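Local structure of mycosin-1 (Mycobacterium smegmatis, 4KB5) at residues A62-A67 / G173-N178; D97-G102 / S135-P140. The protein is a membrane-anchored, subtilisin-like serine protease that cleaves EspB and may regulate ESX-1 (type VII) secretion and virulence. One frame throughout, in Å; residues are numbered along the deposited sequence.

Contact 1 joins residues 62-67 to 173-178 at the start of two neighbouring parallel strands in the central sheet of the subtilase domain, while contact 2 joins the loop 97-102, which carries His101, to 135-140. Their centres lie 23 Å apart, and the nearest atoms remain about 7 Å apart without touching. Along the chain contact 2 is nested inside the loop closed by contact 1. Strand 65-70, entered at contact 1, runs on to Asp70, which is hydrogen-bonded to His101 of contact 2. Of the inferred charge relay system, Asp70 thus lies at the end of a strand that begins in contact 1, and His101 lies in a segment of contact 2.

Contact 1: residues A62-A67 / G173-N178; sequences AGVTVA and GAQVIN
Gln175 OE1 is gripped by two donors from different sources: the backbone N of Thr65, at 2.9 Å with an N-H...O angle of 161°, and a water that also donates to Gly63 O and hydrogen-bonds Thr65 OG1. The Thr65 N-H approaches nearly end-on to the amide C=O. CG of Gln175 stands anti to its own carbonyl carbon, and a bend at chi2 (143°) then brings the amide back to the other chain. The glutamine crosses the Thr65 side chain at about a right angle, with OE1 3.5 Å from Val64 CA. A side chain therefore takes the place of a strand partner just ahead of the regular pairing.

Thr65 O next receives two backbone donors, Gln175 N and, weakly, Val176 N at 3.3 Å. The pairing becomes regular at Val66 with Val176 and Ala67 with Ile177, where Ala67 N reaches Val176 O at 2.8 Å and Asn178 N reaches Ala67 O at the same distance. The bridges are parallel, and the short strand axes are 26° apart. This is the junction of strands 65-70 and 176-179, adjacent members of the parallel sheet in the subtilase alpha/beta fold; helix 154-171 leads into the second strand, and Gly173, with positive phi, closes that helix in a Schellman motif.

On one face the valines lie side by side and point the same way, Val66 CG2 being 3.9 Å from Val176 CB; Ile109 of helix 102-110 also touches Val66. On the other face Ala67 CB meets Ala174 CB at 3.6 Å, close enough for the two methyls to pack directly, with Ile177 CG1 beside them. The Asn178 amide turns away from this pairing and gives its ND2 to Ser319 OG of helix 311-328, near Asp70 and Ser312.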
ATOM      1  N   ALA A  62     -13.371   5.997 -13.486  1.00 35.74           N
ATOM      2  CA  ALA A  62     -13.919   7.326 -13.742  1.00 34.13           C
ATOM      3  C   ALA A  62     -14.715   7.788 -12.537  1.00 34.65           C
ATOM      4  O   ALA A  62     -15.533   7.030 -12.002  1.00 34.28           O
ATOM      5  CB  ALA A  62     -14.805   7.315 -14.983  1.00 33.62           C
ATOM      6  N   GLY A  63     -14.458   9.021 -12.105  1.00 32.22           N
ATOM      7  CA  GLY A  63     -15.164   9.614 -10.967  1.00 32.23           C
ATOM      8  C   GLY A  63     -14.570   9.281  -9.607  1.00 33.31           C
ATOM      9  O   GLY A  63     -15.097   9.703  -8.584  1.00 34.54           O
ATOM     10  N   VAL A  64     -13.468   8.536  -9.586  1.00 30.83           N
ATOM     11  CA  VAL A  64     -12.887   8.099  -8.322  1.00 30.12           C
ATOM     12  C   VAL A  64     -11.544   8.771  -8.073  1.00 29.10           C
ATOM     13  O   VAL A  64     -10.744   8.917  -8.989  1.00 30.19           O
ATOM     14  CB  VAL A  64     -12.721   6.557  -8.267  1.00 29.61           C
ATOM     15  CG1 VAL A  64     -12.086   6.131  -6.944  1.00 27.44           C
ATOM     16  CG2 VAL A  64     -14.064   5.862  -8.479  1.00 28.90           C
ATOM     17  N   THR A  65     -11.295   9.159  -6.827  1.00 28.95           N
ATOM     18  CA  THR A  65     -10.036   9.792  -6.454  1.00 29.81           C
ATOM     19  C   THR A  65      -9.226   8.859  -5.576  1.00 28.85           C
ATOM     20  O   THR A  65      -9.720   8.361  -4.567  1.00 30.18           O
ATOM     21  CB  THR A  65     -10.299  11.137  -5.725  1.00 32.54           C
ATOM     22  OG1 THR A  65     -10.961  12.031  -6.626  1.00 33.67           O
ATOM     23  CG2 THR A  65      -9.008  11.788  -5.244  1.00 31.50           C
ATOM     24  N   VAL A  66      -7.987   8.608  -5.981  1.00 27.23           N
ATOM     25  CA  VAL A  66      -7.085   7.754  -5.233  1.00 26.87           C
ATOM     26  C   VAL A  66      -5.910   8.560  -4.706  1.00 28.37           C
ATOM     27  O   VAL A  66      -5.212   9.244  -5.479  1.00 27.83           O
ATOM     28  CB  VAL A  66      -6.550   6.587  -6.100  1.00 27.19           C
ATOM     29  CG1 VAL A  66      -5.667   5.652  -5.272  1.00 24.93           C
ATOM     30  CG2 VAL A  66      -7.711   5.818  -6.726  1.00 24.58           C
ATOM     31  N   ALA A  67      -5.705   8.483  -3.392  1.00 27.70           N
ATOM     32  CA  ALA A  67      -4.553   9.090  -2.763  1.00 27.66           C
ATOM     33  C   ALA A  67      -3.405   8.099  -2.725  1.00 27.43           C
ATOM     34  O   ALA A  67      -3.558   6.930  -2.319  1.00 28.40           O
ATOM     35  CB  ALA A  67      -4.899   9.570  -1.357  1.00 26.36           C
ATOM     36  N   GLY A 173     -10.705  14.255   0.272  1.00 37.10           N
ATOM     37  CA  GLY A 173     -11.797  13.616  -0.473  1.00 33.14           C
ATOM     38  C   GLY A 173     -11.401  12.346  -1.213  1.00 34.98           C
ATOM     39  O   GLY A 173     -12.095  11.908  -2.122  1.00 37.83           O
ATOM     40  N   ALA A 174     -10.285  11.751  -0.830  1.00 32.06           N
ATOM     41  CA  ALA A 174      -9.863  10.480  -1.397  1.00 32.40           C
ATOM     42  C   ALA A 174     -10.851   9.361  -1.033  1.00 32.77           C
ATOM     43  O   ALA A 174     -11.251   9.235   0.125  1.00 31.45           O
ATOM     44  CB  ALA A 174      -8.468  10.136  -0.905  1.00 30.49           C
ATOM     45  N   GLN A 175     -11.238   8.565  -2.027  1.00 31.30           N
ATOM     46  CA  GLN A 175     -12.100   7.402  -1.799  1.00 31.10           C
ATOM     47  C   GLN A 175     -11.317   6.098  -1.639  1.00 30.28           C
ATOM     48  O   GLN A 175     -11.831   5.105  -1.107  1.00 30.45           O
ATOM     49  CB  GLN A 175     -13.097   7.292  -2.936  1.00 33.57           C
ATOM     50  CG  GLN A 175     -14.102   8.424  -2.927  1.00 36.35           C
ATOM     51  CD  GLN A 175     -14.459   8.878  -4.315  1.00 40.82           C
ATOM     52  OE1 GLN A 175     -13.587   9.189  -5.122  1.00 41.65           O
ATOM     53  NE2 GLN A 175     -15.753   8.921  -4.605  1.00 44.17           N
ATOM     54  N   VAL A 176     -10.080   6.107  -2.132  1.00 28.93           N
ATOM     55  CA  VAL A 176      -9.144   4.993  -2.008  1.00 26.31           C
ATOM     56  C   VAL A 176      -7.817   5.613  -1.611  1.00 26.64           C
ATOM     57  O   VAL A 176      -7.411   6.653  -2.150  1.00 26.01           O
ATOM     58  CB  VAL A 176      -8.966   4.227  -3.347  1.00 27.44           C
ATOM     59  CG1 VAL A 176      -8.003   3.050  -3.179  1.00 25.06           C
ATOM     60  CG2 VAL A 176     -10.313   3.750  -3.890  1.00 27.29           C
ATOM     61  N   ILE A 177      -7.143   4.989  -0.662  1.00 25.94           N
ATOM     62  CA  ILE A 177      -5.870   5.498  -0.183  1.00 27.44           C
ATOM     63  C   ILE A 177      -4.888   4.339  -0.169  1.00 27.00           C
ATOM     64  O   ILE A 177      -5.111   3.349   0.533  1.00 27.17           O
ATOM     65  CB  ILE A 177      -6.014   6.071   1.247  1.00 27.44           C
ATOM     66  CG1 ILE A 177      -7.034   7.222   1.279  1.00 25.66           C
ATOM     67  CG2 ILE A 177      -4.664   6.469   1.818  1.00 27.20           C
ATOM     68  CD1 ILE A 177      -7.450   7.635   2.680  1.00 27.28           C
ATOM     69  N   ASN A 178      -3.826   4.456  -0.962  1.00 25.31           N
ATOM     70  CA  ASN A 178      -2.770   3.439  -1.031  1.00 24.94           C
ATOM     71  C   ASN A 178      -1.633   3.855  -0.127  1.00 25.76           C
ATOM     72  O   ASN A 178      -1.124   4.975  -0.249  1.00 27.24           O
ATOM     73  CB  ASN A 178      -2.272   3.275  -2.495  1.00 25.61           C
ATOM     74  CG  ASN A 178      -1.429   2.015  -2.698  1.00 27.56           C
ATOM     75  OD1 ASN A 178      -0.196   2.057  -2.668  1.00 29.93           O
ATOM     76  ND2 ASN A 178      -2.094   0.890  -2.899  1.00 26.73           N
TER
HETATM   77  O   HOH W   1     -13.601  11.612  -6.773  1.00 44.11           O

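Contact 2: residues D97-G102 / S135-P140; sequences DCDAHG and SVAFQP
Both carboxylate oxygens of Asp99 are engaged by the turn at 135-137, and this group of bonds is the tight part of the contact. Ser135 OG donates to OD1 of Asp99 at 2.8 Å, on the syn lone pair. OD2 takes two backbone donors: Val136 N at 2.9 Å, 41° above the carboxylate plane, and Ala137 N at 3.2 Å, on the syn lone pair. Three donors from consecutive residues fix the rotation of the carboxylate and probably stabilise its negative charge. With chi1 at -66°, CG of Asp99 lies beside its backbone N, and the carboxylate projects into the turn. Ser135 OG also accepts from Phe138 N, an ST motif, which sets the hydroxyl in place for Asp99.

Beside this carboxylate site, Cys98 SG lies 3.5 Å from Ala137 CB and meets the Phe138 ring edge-on, 5.1 Å from its centroid and 84° off the ring normal. The sulfur is disulfide-bonded to Cys29 of the N-terminal extension, whose strand 23-25 pairs with 138-140.

The outer side is at Val136: the residue is exposed, and apart from CG1, which lies against Asp99 OD2, its side chain meets little of 97-102. The segments bury 201 Å² between them, both sides summed.

Asp97 OD2 accepts from Asp99 N in an Asx turn, while its OD1 accepts from the N of His101, which occupies the N-cap position just before helix 102-110. This loop, carrying the inferred charge-relay histidine with its ND1 bonded to Asp70, is the histidine region of a subtilase catalytic triad, here tied by a disulfide to the wrapped N-terminal extension.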
ATOM      1  N   ASP A  97       9.247  13.468  -6.701  1.00 30.31           N
ATOM      2  CA  ASP A  97       9.674  12.130  -6.344  1.00 32.07           C
ATOM      3  C   ASP A  97      11.181  12.064  -6.491  1.00 33.74           C
ATOM      4  O   ASP A  97      11.704  12.067  -7.602  1.00 34.16           O
ATOM      5  CB  ASP A  97       8.998  11.097  -7.252  1.00 31.96           C
ATOM      6  CG  ASP A  97       9.380   9.652  -6.913  1.00 31.50           C
ATOM      7  OD1 ASP A  97       8.964   8.768  -7.681  1.00 31.54           O
ATOM      8  OD2 ASP A  97      10.081   9.395  -5.901  1.00 32.02           O
ATOM      9  N   CYS A  98      11.871  11.996  -5.362  1.00 36.32           N
ATOM     10  CA  CYS A  98      13.325  11.948  -5.348  1.00 39.97           C
ATOM     11  C   CYS A  98      13.814  10.500  -5.133  1.00 40.03           C
ATOM     12  O   CYS A  98      15.012  10.230  -5.031  1.00 40.09           O
ATOM     13  CB  CYS A  98      13.838  12.951  -4.297  1.00 45.71           C
ATOM     14  SG  CYS A  98      15.627  13.041  -4.036  1.00 65.40           S
ATOM     15  N   ASP A  99      12.875   9.555  -5.119  1.00 37.82           N
ATOM     16  CA  ASP A  99      13.198   8.173  -4.787  1.00 38.13           C
ATOM     17  C   ASP A  99      12.974   7.146  -5.894  1.00 37.44           C
ATOM     18  O   ASP A  99      13.320   5.993  -5.716  1.00 38.87           O
ATOM     19  CB  ASP A  99      12.434   7.756  -3.525  1.00 39.64           C
ATOM     20  CG  ASP A  99      12.893   8.526  -2.302  1.00 40.96           C
ATOM     21  OD1 ASP A  99      12.287   9.568  -1.979  1.00 40.64           O
ATOM     22  OD2 ASP A  99      13.899   8.117  -1.691  1.00 43.80           O
ATOM     23  N   ALA A 100      12.400   7.557  -7.026  1.00 37.10           N
ATOM     24  CA  ALA A 100      12.038   6.633  -8.104  1.00 33.50           C
ATOM     25  C   ALA A 100      11.154   5.506  -7.565  1.00 35.86           C
ATOM     26  O   ALA A 100      11.504   4.319  -7.634  1.00 34.23           O
ATOM     27  CB  ALA A 100      13.282   6.078  -8.794  1.00 34.66           C
ATOM     28  N   HIS A 101      10.004   5.890  -7.019  1.00 33.71           N
ATOM     29  CA  HIS A 101       9.117   4.918  -6.421  1.00 32.49           C
ATOM     30  C   HIS A 101       7.669   5.310  -6.513  1.00 31.74           C
ATOM     31  O   HIS A 101       6.870   4.645  -7.191  1.00 31.00           O
ATOM     32  CB  HIS A 101       9.522   4.656  -4.973  1.00 34.49           C
ATOM     33  CG  HIS A 101       8.834   3.468  -4.392  1.00 36.16           C
ATOM     34  ND1 HIS A 101       7.624   3.554  -3.816  1.00 35.61           N
ATOM     35  CD2 HIS A 101       9.176   2.117  -4.401  1.00 36.26           C
ATOM     36  CE1 HIS A 101       7.227   2.325  -3.442  1.00 35.75           C
ATOM     37  NE2 HIS A 101       8.178   1.452  -3.798  1.00 35.36           N
ATOM     38  N   GLY A 102       7.306   6.402  -5.847  1.00 28.63           N
ATOM     39  CA  GLY A 102       5.915   6.845  -5.845  1.00 27.67           C
ATOM     40  C   GLY A 102       5.334   7.058  -7.233  1.00 27.33           C
ATOM     41  O   GLY A 102       4.150   6.796  -7.460  1.00 26.75           O
ATOM     42  N   SER A 135      10.689   8.737   2.416  1.00 31.62           N
ATOM     43  CA  SER A 135      11.810   8.946   1.504  1.00 33.65           C
ATOM     44  C   SER A 135      13.099   8.365   2.085  1.00 35.29           C
ATOM     45  O   SER A 135      13.343   8.463   3.292  1.00 38.53           O
ATOM     46  CB  SER A 135      12.020  10.454   1.252  1.00 34.55           C
ATOM     47  OG  SER A 135      13.163  10.658   0.431  1.00 35.22           O
ATOM     48  N   VAL A 136      13.930   7.783   1.228  1.00 34.65           N
ATOM     49  CA  VAL A 136      15.258   7.344   1.635  1.00 36.67           C
ATOM     50  C   VAL A 136      16.315   8.425   1.320  1.00 38.14           C
ATOM     51  O   VAL A 136      17.387   8.472   1.935  1.00 36.64           O
ATOM     52  CB  VAL A 136      15.612   5.962   1.016  1.00 39.97           C
ATOM     53  CG1 VAL A 136      15.969   6.073  -0.462  1.00 42.14           C
ATOM     54  CG2 VAL A 136      16.742   5.298   1.782  1.00 43.81           C
ATOM     55  N   ALA A 137      16.005   9.292   0.361  1.00 37.07           N
ATOM     56  CA  ALA A 137      16.921  10.369  -0.015  1.00 38.38           C
ATOM     57  C   ALA A 137      16.937  11.465   1.042  1.00 39.50           C
ATOM     58  O   ALA A 137      17.959  12.105   1.254  1.00 42.61           O
ATOM     59  CB  ALA A 137      16.541  10.946  -1.372  1.00 35.71           C
ATOM     60  N   PHE A 138      15.794  11.681   1.687  1.00 42.80           N
ATOM     61  CA  PHE A 138      15.648  12.725   2.695  1.00 46.01           C
ATOM     62  C   PHE A 138      15.344  12.073   4.023  1.00 50.66           C
ATOM     63  O   PHE A 138      14.393  11.302   4.130  1.00 51.36           O
ATOM     64  CB  PHE A 138      14.580  13.751   2.272  1.00 46.36           C
ATOM     65  CG  PHE A 138      15.092  14.747   1.259  1.00 50.89           C
ATOM     66  CD1 PHE A 138      15.605  15.976   1.669  1.00 51.27           C
ATOM     67  CD2 PHE A 138      15.136  14.430  -0.101  1.00 51.99           C
ATOM     68  CE1 PHE A 138      16.127  16.880   0.738  1.00 50.46           C
ATOM     69  CE2 PHE A 138      15.655  15.332  -1.033  1.00 52.33           C
ATOM     70  CZ  PHE A 138      16.152  16.559  -0.610  1.00 48.06           C
ATOM     71  N   GLN A 139      16.186  12.353   5.015  1.00 54.82           N
ATOM     72  CA  GLN A 139      16.133  11.684   6.316  1.00 57.36           C
ATOM     73  C   GLN A 139      16.166  12.682   7.478  1.00 61.85           C
ATOM     74  O   GLN A 139      16.879  13.692   7.407  1.00 57.63           O
ATOM     75  CB  GLN A 139      17.311  10.720   6.450  1.00 58.23           C
ATOM     76  CG  GLN A 139      17.322   9.600   5.421  1.00 57.32           C
ATOM     77  CD  GLN A 139      16.603   8.359   5.902  0.27 55.77           C
ATOM     78  OE1 GLN A 139      17.091   7.650   6.778  0.51 52.67           O
ATOM     79  NE2 GLN A 139      15.443   8.084   5.321  1.00 55.98           N
ATOM     80  N   PRO A 140      15.404  12.397   8.560  1.00 66.05           N
ATOM     81  CA  PRO A 140      15.476  13.202   9.787  1.00 65.49           C
ATOM     82  C   PRO A 140      16.927  13.422  10.170  1.00 64.79           C
ATOM     83  O   PRO A 140      17.733  12.500  10.053  1.00 61.73           O
ATOM     84  CB  PRO A 140      14.767  12.322  10.815  1.00 68.47           C
ATOM     85  CG  PRO A 140      13.753  11.582  10.007  1.00 67.24           C
ATOM     86  CD  PRO A 140      14.406  11.315   8.675  1.00 65.99           C
TER